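Local coordinates for protein carbohydrate kinase, FGGY (Rhodospirillum rubrum, PDB 3IFR) that probably phosphorylates D-xylulose as a sugar kinase of the FGGY family, whose two domains share the actin-like ATPase fold, at residues L263-A268 against L385-H390; L308-K313 against P345-E350; E381-A386 against R414-I419. All blocks are in the same frame, centred on the assembly; numbering follows the deposited sequence.

Contact 1 of 3, residues L263-A268 against L385-H390; sequences LKFGGA and LAFRHH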
ATOM      1  N   LEU A 263      -1.553  -9.328  -6.216  1.00 23.23           N
ATOM      2  CA  LEU A 263      -1.474 -10.025  -4.956  1.00 22.19           C
ATOM      3  C   LEU A 263      -0.051  -9.897  -4.478  1.00 23.91           C
ATOM      4  O   LEU A 263       0.858 -10.450  -5.099  1.00 24.78           O
ATOM      5  CB  LEU A 263      -1.770 -11.490  -5.181  1.00 25.11           C
ATOM      6  CG  LEU A 263      -3.167 -12.070  -5.087  1.00 26.51           C
ATOM      7  CD1 LEU A 263      -4.302 -11.047  -5.263  1.00 21.77           C
ATOM      8  CD2 LEU A 263      -3.177 -13.160  -6.102  1.00 21.81           C
ATOM      9  N   LYS A 264       0.129  -9.225  -3.348  1.00 22.95           N
ATOM     10  CA  LYS A 264       1.439  -8.798  -2.877  1.00 26.81           C
ATOM     11  C   LYS A 264       1.820  -9.668  -1.707  1.00 28.50           C
ATOM     12  O   LYS A 264       1.249  -9.534  -0.621  1.00 28.84           O
ATOM     13  CB  LYS A 264       1.345  -7.343  -2.408  1.00 27.74           C
ATOM     14  CG  LYS A 264       2.607  -6.527  -2.567  1.00 34.93           C
ATOM     15  CD  LYS A 264       2.285  -5.023  -2.656  1.00 35.50           C
ATOM     16  CE  LYS A 264       3.568  -4.180  -2.720  1.00 36.23           C
ATOM     17  NZ  LYS A 264       4.593  -4.681  -1.754  1.00 40.76           N
ATOM     18  N   PHE A 265       2.755 -10.582  -1.924  1.00 28.93           N
ATOM     19  CA  PHE A 265       3.209 -11.452  -0.836  1.00 29.02           C
ATOM     20  C   PHE A 265       4.361 -10.833  -0.034  1.00 28.02           C
ATOM     21  O   PHE A 265       5.490 -11.304  -0.079  1.00 28.52           O
ATOM     22  CB  PHE A 265       3.567 -12.830  -1.382  1.00 27.19           C
ATOM     23  CG  PHE A 265       2.387 -13.574  -1.886  1.00 29.13           C
ATOM     24  CD1 PHE A 265       1.730 -14.479  -1.070  1.00 27.85           C
ATOM     25  CD2 PHE A 265       1.888 -13.322  -3.153  1.00 24.26           C
ATOM     26  CE1 PHE A 265       0.634 -15.138  -1.531  1.00 25.71           C
ATOM     27  CE2 PHE A 265       0.792 -13.966  -3.605  1.00 24.01           C
ATOM     28  CZ  PHE A 265       0.158 -14.863  -2.808  1.00 27.34           C
ATOM     29  N   GLY A 266       4.045  -9.749   0.668  1.00 32.53           N
ATOM     30  CA  GLY A 266       4.979  -9.036   1.538  1.00 33.84           C
ATOM     31  C   GLY A 266       4.852  -9.508   2.979  1.00 31.32           C
ATOM     32  O   GLY A 266       4.131 -10.466   3.279  1.00 33.99           O
ATOM     33  N   GLY A 267       5.550  -8.845   3.879  1.00 31.20           N
ATOM     34  CA  GLY A 267       5.480  -9.219   5.274  1.00 29.90           C
ATOM     35  C   GLY A 267       4.034  -9.241   5.697  1.00 33.89           C
ATOM     36  O   GLY A 267       3.570 -10.194   6.323  1.00 31.20           O
ATOM     37  N   ALA A 268       3.334  -8.160   5.343  1.00 39.53           N
ATOM     38  CA  ALA A 268       1.877  -8.093   5.369  1.00 36.42           C
ATOM     39  C   ALA A 268       1.395  -8.164   3.930  1.00 37.15           C
ATOM     40  O   ALA A 268       2.043  -7.632   3.011  1.00 40.89           O
ATOM     41  CB  ALA A 268       1.443  -6.810   5.988  1.00 37.12           C
ATOM     42  N   LEU A 385      -5.927 -19.019   0.935  1.00 22.68           N
ATOM     43  CA  LEU A 385      -7.349 -19.006   1.192  1.00 23.95           C
ATOM     44  C   LEU A 385      -7.886 -17.654   1.616  1.00 22.99           C
ATOM     45  O   LEU A 385      -9.006 -17.272   1.235  1.00 24.33           O
ATOM     46  CB  LEU A 385      -7.656 -20.002   2.291  1.00 24.77           C
ATOM     47  CG  LEU A 385      -8.372 -21.289   1.925  1.00 23.25           C
ATOM     48  CD1 LEU A 385      -8.396 -21.554   0.428  1.00 21.75           C
ATOM     49  CD2 LEU A 385      -7.683 -22.380   2.724  1.00 23.61           C
ATOM     50  N   ALA A 386      -7.110 -16.941   2.417  1.00 20.43           N
ATOM     51  CA  ALA A 386      -7.497 -15.593   2.832  1.00 24.17           C
ATOM     52  C   ALA A 386      -7.460 -14.667   1.631  1.00 25.90           C
ATOM     53  O   ALA A 386      -8.277 -13.750   1.526  1.00 25.05           O
ATOM     54  CB  ALA A 386      -6.596 -15.050   3.922  1.00 20.64           C
ATOM     55  N   PHE A 387      -6.490 -14.885   0.750  1.00 21.33           N
ATOM     56  CA  PHE A 387      -6.437 -14.122  -0.484  1.00 25.46           C
ATOM     57  C   PHE A 387      -7.681 -14.409  -1.326  1.00 20.00           C
ATOM     58  O   PHE A 387      -8.288 -13.513  -1.879  1.00 19.34           O
ATOM     59  CB  PHE A 387      -5.148 -14.425  -1.267  1.00 22.82           C
ATOM     60  CG  PHE A 387      -4.043 -13.461  -0.987  1.00 26.01           C
ATOM     61  CD1 PHE A 387      -4.215 -12.121  -1.236  1.00 21.96           C
ATOM     62  CD2 PHE A 387      -2.827 -13.893  -0.450  1.00 27.78           C
ATOM     63  CE1 PHE A 387      -3.208 -11.218  -0.987  1.00 25.62           C
ATOM     64  CE2 PHE A 387      -1.809 -12.986  -0.204  1.00 27.05           C
ATOM     65  CZ  PHE A 387      -2.009 -11.643  -0.479  1.00 27.29           C
ATOM     66  N   ARG A 388      -8.055 -15.672  -1.415  1.00 21.32           N
ATOM     67  CA  ARG A 388      -9.266 -16.044  -2.141  1.00 23.52           C
ATOM     68  C   ARG A 388     -10.507 -15.297  -1.624  1.00 25.20           C
ATOM     69  O   ARG A 388     -11.322 -14.792  -2.433  1.00 22.39           O
ATOM     70  CB  ARG A 388      -9.499 -17.542  -2.065  1.00 23.23           C
ATOM     71  CG  ARG A 388     -10.848 -17.997  -2.654  1.00 24.23           C
ATOM     72  CD  ARG A 388     -10.812 -19.449  -3.094  1.00 23.27           C
ATOM     73  NE  ARG A 388     -12.148 -20.038  -3.271  1.00 27.79           N
ATOM     74  CZ  ARG A 388     -12.378 -21.301  -3.657  1.00 27.24           C
ATOM     75  NH1 ARG A 388     -11.371 -22.123  -3.900  1.00 23.55           N
ATOM     76  NH2 ARG A 388     -13.620 -21.752  -3.775  1.00 27.78           N
ATOM     77  N   HIS A 389     -10.623 -15.233  -0.292  1.00 20.87           N
ATOM     78  CA  HIS A 389     -11.739 -14.593   0.381  1.00 23.26           C
ATOM     79  C   HIS A 389     -11.892 -13.111  -0.035  1.00 23.46           C
ATOM     80  O   HIS A 389     -12.969 -12.691  -0.500  1.00 23.48           O
ATOM     81  CB  HIS A 389     -11.641 -14.794   1.908  1.00 24.18           C
ATOM     82  CG  HIS A 389     -12.757 -14.177   2.675  1.00 26.10           C
ATOM     83  ND1 HIS A 389     -12.603 -13.693   3.963  1.00 27.67           N
ATOM     84  CD2 HIS A 389     -14.050 -13.923   2.349  1.00 26.57           C
ATOM     85  CE1 HIS A 389     -13.741 -13.193   4.389  1.00 24.84           C
ATOM     86  NE2 HIS A 389     -14.638 -13.324   3.427  1.00 25.49           N
ATOM     87  N   HIS A 390     -10.822 -12.334   0.081  1.00 21.32           N
ATOM     88  CA  HIS A 390     -10.780 -11.016  -0.547  1.00 22.84           C
ATOM     89  C   HIS A 390     -11.307 -10.980  -1.998  1.00 22.91           C
ATOM     90  O   HIS A 390     -12.085 -10.090  -2.371  1.00 22.37           O
ATOM     91  CB  HIS A 390      -9.361 -10.461  -0.546  1.00 22.02           C
ATOM     92  CG  HIS A 390      -8.952  -9.884   0.760  1.00 29.04           C
ATOM     93  ND1 HIS A 390      -8.318 -10.627   1.734  1.00 35.73           N
ATOM     94  CD2 HIS A 390      -9.071  -8.631   1.267  1.00 28.02           C
ATOM     95  CE1 HIS A 390      -8.058  -9.859   2.774  1.00 37.18           C
ATOM     96  NE2 HIS A 390      -8.517  -8.644   2.514  1.00 36.93           N
TER
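The ring of Phe387, on helix 372-397, packs against Leu263 and Phe265, both of which lie to the same side of its plane. Leu263 lies over one face of it, CG at 4.0 Å from Phe387 CD1, and the two side chains run past each other in opposite directions. Phe265 comes from another direction: its CE1 approaches Phe387 CE2 to 3.5 Å, with that carbon over one face of the Phe265 ring. The planes make 50° and the centroids of the Phe265 and Phe387 rings lie 4.9 Å apart, an oblique pair. Phe265 is carried there with CG opposite its carbonyl carbon (chi1 -67°). The far tip of the helix ring, Phe387 CZ, meets the backbone O of Lys264 near the ring plane at 3.9 Å, while the Lys264 amine leads off to a salt bridge with Asp408. One turn on, His390 ND1 donates to Ala386 O (3.1 Å, 162° at the hydrogen), on the opposite face of that carbonyl from the helical His390 N. Met420 of helix 414-424 touches both phenylalanines. The contact packs helix 372-397 on the mixed sheet through strand 260-265, as in the helix-on-sheet layering of the actin-like ATPase fold.

Contact 2 of 3, residues L308-K313 against P345-E350; sequences LNWLAK and PYFLGE
Trp310 of helix 305-315 meets Phe347, in the loop after strand 342-344, and this one aromatic pair carries the contact. Along the helix, Leu308 comes first; it starts out away from the loop and packs on Trp376 and Leu380 of helix 372-397, while its carbonyl O accepts from Ala312 N at 2.7 Å. Asn309 lies against His324 of helix 322-332. Trp310 follows, its CG anti to the backbone N (chi1 177°), which carries the indole out from the helix toward the loop. The benzo part of the indole does the touching: Trp310 CZ3 stands 3.2 Å from Phe347 CE1 and 3.6 Å from Phe347 CZ, a tight approach for carbon atoms. Each ring offers a face near its rim, with Phe347 CD1 over the indole and Trp310 CE3 over the phenyl group. The planes are inclined at 48° with the centroids of the six-membered Trp310 ring and the Phe347 ring 4.7 Å apart, so the pair is oblique. Phe347 also rests on Ala303. Leu311 and Ala312 turn to Trp376, and Ala312 also reaches His324 and Leu327, so the inner side of the helix is held by its neighbours. Trp310 and Phe347 both touch a crystal neighbour. The arrangement is a surface aromatic contact between a short helix and a connecting loop, within the C-terminal domain of the FGGY kinase fold.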
ATOM      1  N   LEU A 308       4.778 -16.576   8.024  1.00 31.40           N
ATOM      2  CA  LEU A 308       5.672 -17.630   7.571  1.00 31.37           C
ATOM      3  C   LEU A 308       7.019 -17.541   8.292  1.00 31.35           C
ATOM      4  O   LEU A 308       7.626 -18.559   8.610  1.00 31.84           O
ATOM      5  CB  LEU A 308       5.882 -17.562   6.053  1.00 28.10           C
ATOM      6  CG  LEU A 308       4.849 -18.275   5.182  1.00 30.74           C
ATOM      7  CD1 LEU A 308       3.552 -17.473   5.114  1.00 29.21           C
ATOM      8  CD2 LEU A 308       5.415 -18.503   3.800  1.00 29.50           C
ATOM      9  N   ASN A 309       7.492 -16.326   8.526  1.00 27.65           N
ATOM     10  CA  ASN A 309       8.750 -16.153   9.208  1.00 32.52           C
ATOM     11  C   ASN A 309       8.640 -16.717  10.638  1.00 33.68           C
ATOM     12  O   ASN A 309       9.498 -17.465  11.098  1.00 29.30           O
ATOM     13  CB  ASN A 309       9.154 -14.677   9.212  1.00 29.26           C
ATOM     14  CG  ASN A 309       9.578 -14.185   7.838  1.00 36.81           C
ATOM     15  OD1 ASN A 309      10.282 -14.885   7.102  1.00 39.84           O
ATOM     16  ND2 ASN A 309       9.139 -12.982   7.472  1.00 41.74           N
ATOM     17  N   TRP A 310       7.568 -16.335  11.330  1.00 31.24           N
ATOM     18  CA  TRP A 310       7.221 -16.924  12.608  1.00 28.94           C
ATOM     19  C   TRP A 310       7.333 -18.445  12.497  1.00 29.97           C
ATOM     20  O   TRP A 310       8.147 -19.071  13.162  1.00 32.17           O
ATOM     21  CB  TRP A 310       5.801 -16.503  12.992  1.00 28.17           C
ATOM     22  CG  TRP A 310       5.300 -17.098  14.249  1.00 26.38           C
ATOM     23  CD1 TRP A 310       5.726 -16.812  15.492  1.00 28.04           C
ATOM     24  CD2 TRP A 310       4.253 -18.060  14.390  1.00 25.62           C
ATOM     25  NE1 TRP A 310       5.020 -17.540  16.416  1.00 30.86           N
ATOM     26  CE2 TRP A 310       4.110 -18.322  15.766  1.00 26.96           C
ATOM     27  CE3 TRP A 310       3.409 -18.720  13.489  1.00 28.45           C
ATOM     28  CZ2 TRP A 310       3.169 -19.229  16.273  1.00 26.39           C
ATOM     29  CZ3 TRP A 310       2.471 -19.624  13.997  1.00 29.11           C
ATOM     30  CH2 TRP A 310       2.359 -19.865  15.380  1.00 23.81           C
ATOM     31  N   LEU A 311       6.537 -19.046  11.633  1.00 29.79           N
ATOM     32  CA  LEU A 311       6.437 -20.497  11.642  1.00 28.34           C
ATOM     33  C   LEU A 311       7.718 -21.176  11.179  1.00 30.03           C
ATOM     34  O   LEU A 311       8.036 -22.267  11.659  1.00 31.41           O
ATOM     35  CB  LEU A 311       5.237 -20.986  10.836  1.00 26.54           C
ATOM     36  CG  LEU A 311       5.039 -22.512  10.892  1.00 28.57           C
ATOM     37  CD1 LEU A 311       4.645 -23.002  12.303  1.00 24.52           C
ATOM     38  CD2 LEU A 311       4.067 -22.968   9.823  1.00 23.91           C
ATOM     39  N   ALA A 312       8.438 -20.556  10.242  1.00 27.84           N
ATOM     40  CA  ALA A 312       9.708 -21.108   9.784  1.00 28.12           C
ATOM     41  C   ALA A 312      10.702 -21.216  10.947  1.00 32.61           C
ATOM     42  O   ALA A 312      11.495 -22.167  11.021  1.00 32.19           O
ATOM     43  CB  ALA A 312      10.296 -20.280   8.647  1.00 28.80           C
ATOM     44  N   LYS A 313      10.647 -20.257  11.868  1.00 31.07           N
ATOM     45  CA  LYS A 313      11.578 -20.250  12.999  1.00 33.66           C
ATOM     46  C   LYS A 313      11.233 -21.374  13.957  1.00 32.84           C
ATOM     47  O   LYS A 313      12.105 -22.061  14.484  1.00 34.28           O
ATOM     48  CB  LYS A 313      11.535 -18.913  13.743  1.00 31.31           C
ATOM     49  CG  LYS A 313      11.887 -17.706  12.903  1.00 34.60           C
ATOM     50  CD  LYS A 313      11.912 -16.465  13.838  1.00 46.39           C
ATOM     51  CE  LYS A 313      11.626 -15.124  13.120  1.00 44.74           C
ATOM     52  NZ  LYS A 313      11.277 -14.052  14.111  1.00 43.98           N
ATOM     53  N   PRO A 345      -5.151 -18.004   9.709  1.00 33.07           N
ATOM     54  CA  PRO A 345      -3.863 -17.295   9.782  1.00 29.31           C
ATOM     55  C   PRO A 345      -3.950 -15.905  10.385  1.00 29.49           C
ATOM     56  O   PRO A 345      -3.270 -15.010   9.880  1.00 30.15           O
ATOM     57  CB  PRO A 345      -3.485 -17.138   8.308  1.00 29.43           C
ATOM     58  CG  PRO A 345      -4.831 -17.275   7.539  1.00 28.18           C
ATOM     59  CD  PRO A 345      -5.910 -17.646   8.500  1.00 29.06           C
ATOM     60  N   TYR A 346      -4.725 -15.718  11.446  1.00 31.51           N
ATOM     61  CA  TYR A 346      -4.892 -14.388  12.041  1.00 33.23           C
ATOM     62  C   TYR A 346      -4.053 -14.115  13.319  1.00 35.39           C
ATOM     63  O   TYR A 346      -4.590 -13.890  14.421  1.00 36.93           O
ATOM     64  CB  TYR A 346      -6.384 -14.117  12.246  1.00 37.71           C
ATOM     65  CG  TYR A 346      -7.236 -14.543  11.052  1.00 34.21           C
ATOM     66  CD1 TYR A 346      -6.935 -14.106   9.765  1.00 33.21           C
ATOM     67  CD2 TYR A 346      -8.332 -15.382  11.217  1.00 32.82           C
ATOM     68  CE1 TYR A 346      -7.703 -14.488   8.679  1.00 33.34           C
ATOM     69  CE2 TYR A 346      -9.102 -15.783  10.135  1.00 35.35           C
ATOM     70  CZ  TYR A 346      -8.785 -15.335   8.868  1.00 34.52           C
ATOM     71  OH  TYR A 346      -9.558 -15.720   7.793  1.00 32.33           O
ATOM     72  N   PHE A 347      -2.734 -14.081  13.140  1.00 32.64           N
ATOM     73  CA  PHE A 347      -1.790 -13.933  14.243  1.00 33.89           C
ATOM     74  C   PHE A 347      -1.718 -12.536  14.876  1.00 38.83           C
ATOM     75  O   PHE A 347      -1.295 -12.385  16.039  1.00 38.49           O
ATOM     76  CB  PHE A 347      -0.410 -14.413  13.795  1.00 34.05           C
ATOM     77  CG  PHE A 347      -0.419 -15.816  13.243  1.00 33.24           C
ATOM     78  CD1 PHE A 347      -0.407 -16.917  14.104  1.00 31.05           C
ATOM     79  CD2 PHE A 347      -0.461 -16.033  11.880  1.00 29.87           C
ATOM     80  CE1 PHE A 347      -0.422 -18.209  13.613  1.00 31.09           C
ATOM     81  CE2 PHE A 347      -0.466 -17.318  11.374  1.00 33.90           C
ATOM     82  CZ  PHE A 347      -0.455 -18.417  12.238  1.00 33.34           C
ATOM     83  N   LEU A 348      -2.130 -11.516  14.128  1.00 37.80           N
ATOM     84  CA  LEU A 348      -2.207 -10.153  14.665  1.00 42.73           C
ATOM     85  C   LEU A 348      -3.658  -9.712  14.727  1.00 46.46           C
ATOM     86  O   LEU A 348      -3.964  -8.550  14.986  1.00 54.81           O
ATOM     87  CB  LEU A 348      -1.432  -9.174  13.783  1.00 41.94           C
ATOM     88  CG  LEU A 348       0.089  -9.185  13.910  1.00 45.15           C
ATOM     89  CD1 LEU A 348       0.601 -10.516  14.466  1.00 42.21           C
ATOM     90  CD2 LEU A 348       0.748  -8.862  12.572  1.00 40.83           C
ATOM     91  N   GLY A 349      -4.555 -10.651  14.509  1.00 45.06           N
ATOM     92  CA  GLY A 349      -5.909 -10.297  14.145  1.00 50.07           C
ATOM     93  C   GLY A 349      -6.006 -10.392  12.625  1.00 48.06           C
ATOM     94  O   GLY A 349      -5.065 -10.856  11.957  1.00 50.26           O
ATOM     95  N   GLU A 350      -7.143  -9.950  12.093  1.00 49.09           N
ATOM     96  CA  GLU A 350      -7.440  -9.966  10.671  1.00 47.46           C
ATOM     97  C   GLU A 350      -7.814  -8.530  10.291  1.00 48.92           C
ATOM     98  O   GLU A 350      -7.776  -7.651  11.139  1.00 50.79           O
ATOM     99  CB  GLU A 350      -8.612 -10.923  10.403  1.00 46.22           C
ATOM    100  CG  GLU A 350      -9.407 -10.639   9.125  1.00 49.02           C
ATOM    101  CD  GLU A 350     -10.749 -11.367   9.092  1.00 52.16           C
ATOM    102  OE1 GLU A 350     -11.441 -11.398  10.148  1.00 46.51           O
ATOM    103  OE2 GLU A 350     -11.100 -11.902   8.006  1.00 47.53           O
TER

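Contact 3 of 3, residues E381-A386 against R414-I419; sequences EAVALA and RVWMGI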
ATOM      1  N   GLU A 381      -1.450 -22.702   2.573  1.00 21.84           N
ATOM      2  CA  GLU A 381      -2.756 -22.826   1.986  1.00 19.48           C
ATOM      3  C   GLU A 381      -3.707 -21.846   2.639  1.00 24.89           C
ATOM      4  O   GLU A 381      -4.524 -21.204   1.952  1.00 25.60           O
ATOM      5  CB  GLU A 381      -3.249 -24.247   2.155  1.00 21.23           C
ATOM      6  CG  GLU A 381      -2.471 -25.238   1.298  1.00 21.38           C
ATOM      7  CD  GLU A 381      -2.936 -26.653   1.465  1.00 23.52           C
ATOM      8  OE1 GLU A 381      -3.617 -26.918   2.494  1.00 21.87           O
ATOM      9  OE2 GLU A 381      -2.651 -27.495   0.561  1.00 23.59           O
ATOM     10  N   ALA A 382      -3.611 -21.716   3.965  1.00 24.47           N
ATOM     11  CA  ALA A 382      -4.439 -20.739   4.669  1.00 24.00           C
ATOM     12  C   ALA A 382      -4.211 -19.305   4.123  1.00 23.57           C
ATOM     13  O   ALA A 382      -5.163 -18.562   3.877  1.00 22.87           O
ATOM     14  CB  ALA A 382      -4.242 -20.817   6.206  1.00 20.68           C
ATOM     15  N   VAL A 383      -2.965 -18.910   3.922  1.00 21.82           N
ATOM     16  CA  VAL A 383      -2.737 -17.561   3.427  1.00 23.03           C
ATOM     17  C   VAL A 383      -3.396 -17.406   2.078  1.00 22.93           C
ATOM     18  O   VAL A 383      -4.074 -16.407   1.839  1.00 25.40           O
ATOM     19  CB  VAL A 383      -1.237 -17.182   3.385  1.00 23.58           C
ATOM     20  CG1 VAL A 383      -0.973 -15.988   2.462  1.00 23.16           C
ATOM     21  CG2 VAL A 383      -0.778 -16.891   4.767  1.00 21.89           C
ATOM     22  N   ALA A 384      -3.217 -18.400   1.208  1.00 23.18           N
ATOM     23  CA  ALA A 384      -3.873 -18.418  -0.116  1.00 24.14           C
ATOM     24  C   ALA A 384      -5.362 -18.236   0.033  1.00 24.04           C
ATOM     25  O   ALA A 384      -5.982 -17.430  -0.656  1.00 22.54           O
ATOM     26  CB  ALA A 384      -3.619 -19.727  -0.822  1.00 22.73           C
ATOM     27  N   LEU A 385      -5.927 -19.019   0.935  1.00 22.68           N
ATOM     28  CA  LEU A 385      -7.349 -19.006   1.192  1.00 23.95           C
ATOM     29  C   LEU A 385      -7.886 -17.654   1.616  1.00 22.99           C
ATOM     30  O   LEU A 385      -9.006 -17.272   1.235  1.00 24.33           O
ATOM     31  CB  LEU A 385      -7.656 -20.002   2.291  1.00 24.77           C
ATOM     32  CG  LEU A 385      -8.372 -21.289   1.925  1.00 23.25           C
ATOM     33  CD1 LEU A 385      -8.396 -21.554   0.428  1.00 21.75           C
ATOM     34  CD2 LEU A 385      -7.683 -22.380   2.724  1.00 23.61           C
ATOM     35  N   ALA A 386      -7.110 -16.941   2.417  1.00 20.43           N
ATOM     36  CA  ALA A 386      -7.497 -15.593   2.832  1.00 24.17           C
ATOM     37  C   ALA A 386      -7.460 -14.667   1.631  1.00 25.90           C
ATOM     38  O   ALA A 386      -8.277 -13.750   1.526  1.00 25.05           O
ATOM     39  CB  ALA A 386      -6.596 -15.050   3.922  1.00 20.64           C
ATOM     40  N   ARG A 414       7.920 -21.416  -5.438  1.00 30.29           N
ATOM     41  CA  ARG A 414       7.169 -22.020  -6.540  1.00 25.79           C
ATOM     42  C   ARG A 414       6.057 -22.881  -5.957  1.00 25.49           C
ATOM     43  O   ARG A 414       4.976 -23.052  -6.548  1.00 21.66           O
ATOM     44  CB  ARG A 414       8.097 -22.847  -7.447  1.00 26.33           C
ATOM     45  CG  ARG A 414       7.400 -23.491  -8.645  1.00 26.83           C
ATOM     46  CD  ARG A 414       6.599 -22.442  -9.448  1.00 27.00           C
ATOM     47  NE  ARG A 414       5.798 -22.986 -10.565  1.00 24.72           N
ATOM     48  CZ  ARG A 414       4.652 -23.651 -10.413  1.00 25.75           C
ATOM     49  NH1 ARG A 414       4.177 -23.901  -9.193  1.00 25.79           N
ATOM     50  NH2 ARG A 414       3.992 -24.096 -11.472  1.00 25.28           N
ATOM     51  N   VAL A 415       6.318 -23.427  -4.783  1.00 23.49           N
ATOM     52  CA  VAL A 415       5.285 -24.207  -4.143  1.00 23.54           C
ATOM     53  C   VAL A 415       4.124 -23.319  -3.700  1.00 23.75           C
ATOM     54  O   VAL A 415       2.964 -23.682  -3.876  1.00 23.09           O
ATOM     55  CB  VAL A 415       5.857 -24.982  -2.969  1.00 25.74           C
ATOM     56  CG1 VAL A 415       4.796 -25.852  -2.344  1.00 23.43           C
ATOM     57  CG2 VAL A 415       7.037 -25.835  -3.482  1.00 27.76           C
ATOM     58  N   TRP A 416       4.434 -22.158  -3.120  1.00 24.30           N
ATOM     59  CA  TRP A 416       3.391 -21.295  -2.587  1.00 21.75           C
ATOM     60  C   TRP A 416       2.535 -20.817  -3.749  1.00 21.93           C
ATOM     61  O   TRP A 416       1.319 -20.869  -3.679  1.00 19.40           O
ATOM     62  CB  TRP A 416       3.963 -20.101  -1.816  1.00 19.28           C
ATOM     63  CG  TRP A 416       3.008 -19.525  -0.801  1.00 24.56           C
ATOM     64  CD1 TRP A 416       1.783 -20.040  -0.410  1.00 21.13           C
ATOM     65  CD2 TRP A 416       3.208 -18.344  -0.003  1.00 24.69           C
ATOM     66  NE1 TRP A 416       1.219 -19.227   0.537  1.00 21.08           N
ATOM     67  CE2 TRP A 416       2.079 -18.195   0.814  1.00 22.33           C
ATOM     68  CE3 TRP A 416       4.247 -17.401   0.090  1.00 24.38           C
ATOM     69  CZ2 TRP A 416       1.955 -17.139   1.720  1.00 24.29           C
ATOM     70  CZ3 TRP A 416       4.129 -16.371   0.992  1.00 25.03           C
ATOM     71  CH2 TRP A 416       2.987 -16.240   1.790  1.00 25.74           C
HETATM   72  N   MSE A 417       3.193 -20.373  -4.821  1.00 22.36           N
HETATM   73  CA  MSE A 417       2.491 -19.831  -5.974  1.00 23.07           C
HETATM   74  C   MSE A 417       1.642 -20.901  -6.696  1.00 22.34           C
HETATM   75  O   MSE A 417       0.533 -20.621  -7.134  1.00 22.28           O
HETATM   76  CB  MSE A 417       3.475 -19.154  -6.916  1.00 22.33           C
HETATM   77  CG  MSE A 417       4.203 -17.991  -6.295  1.00 27.19           C
HETATM   78 SE   MSE A 417       3.007 -16.531  -5.627  1.00 45.00          SE
HETATM   79  CE  MSE A 417       2.709 -17.196  -3.783  1.00 25.41           C
ATOM     80  N   GLY A 418       2.155 -22.123  -6.803  1.00 21.62           N
ATOM     81  CA  GLY A 418       1.362 -23.231  -7.308  1.00 19.59           C
ATOM     82  C   GLY A 418       0.133 -23.348  -6.436  1.00 21.33           C
ATOM     83  O   GLY A 418      -1.001 -23.440  -6.923  1.00 20.97           O
ATOM     84  N   ILE A 419       0.337 -23.285  -5.123  1.00 21.06           N
ATOM     85  CA  ILE A 419      -0.795 -23.368  -4.211  1.00 18.72           C
ATOM     86  C   ILE A 419      -1.766 -22.223  -4.459  1.00 19.73           C
ATOM     87  O   ILE A 419      -2.977 -22.423  -4.517  1.00 18.91           O
ATOM     88  CB  ILE A 419      -0.325 -23.397  -2.745  1.00 22.36           C
ATOM     89  CG1 ILE A 419       0.260 -24.786  -2.419  1.00 21.06           C
ATOM     90  CG2 ILE A 419      -1.448 -22.929  -1.750  1.00 14.73           C
ATOM     91  CD1 ILE A 419       1.115 -24.765  -1.173  1.00 19.24           C
TER
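Val383 presses its CG1 branch against the rim of the Trp416 indole, CG1 to CZ2 at 3.2 Å, a tight approach, with Val383 CB at 3.6 Å from CZ2 and in the plane of the ring. The valine and indole side chains cross at about a right angle. With CG1 anti to the backbone N of Val383 (chi1 161°), this branch is the one set against Trp416 CZ2. Close by on the same ring system, Trp416 NE1 donates to Leu380 O, which helps fix the indole, and the ring also makes an edge-to-face pair with Phe265. Ile419 CG2 serves two partners, at 4.0 Å from Ala384 CB and 4.0 Å from Glu381 CG. Only the aliphatic part of Glu381 meets the isoleucine; its carboxylate is buried and OE2 takes the Tyr478 hydroxyl and Gly337 N as hydrogen-bond partners and Arg377 in a salt bridge, which probably stabilises the charge. The axes of the two short helical segments approach to 9.7 Å and cross at -42°. Helix 414-424 joins the parallel strands 403-407 and 428-432 as a beta-alpha-beta crossover, and its packing on helix 372-397 belongs to the layer of helices beside the sheet of the actin-like C-terminal domain.

Overall arrangement
From the N terminus, segment 263-268 opens contact 1. Contact 2 then opens at 308-313 and closes a loop of 31 intervening residues at 345-350, nested wholly inside the larger loop of contact 1. Helix 372-397 follows: its residues 381-386 open contact 3 before 385-390 close contact 1, the two sharing Leu385 and Ala386, and contact 3 closes at 414-419. The three sites meet at Trp416, whose CH2 lies 3.6 Å from Phe265 CD1 and equally 3.6 Å from Leu308 CD1. Pro345 touches Ala382. Together they tie the sheet, helix 305-315 and the loop beyond strand 342-344 to helices 372-397 and 414-424.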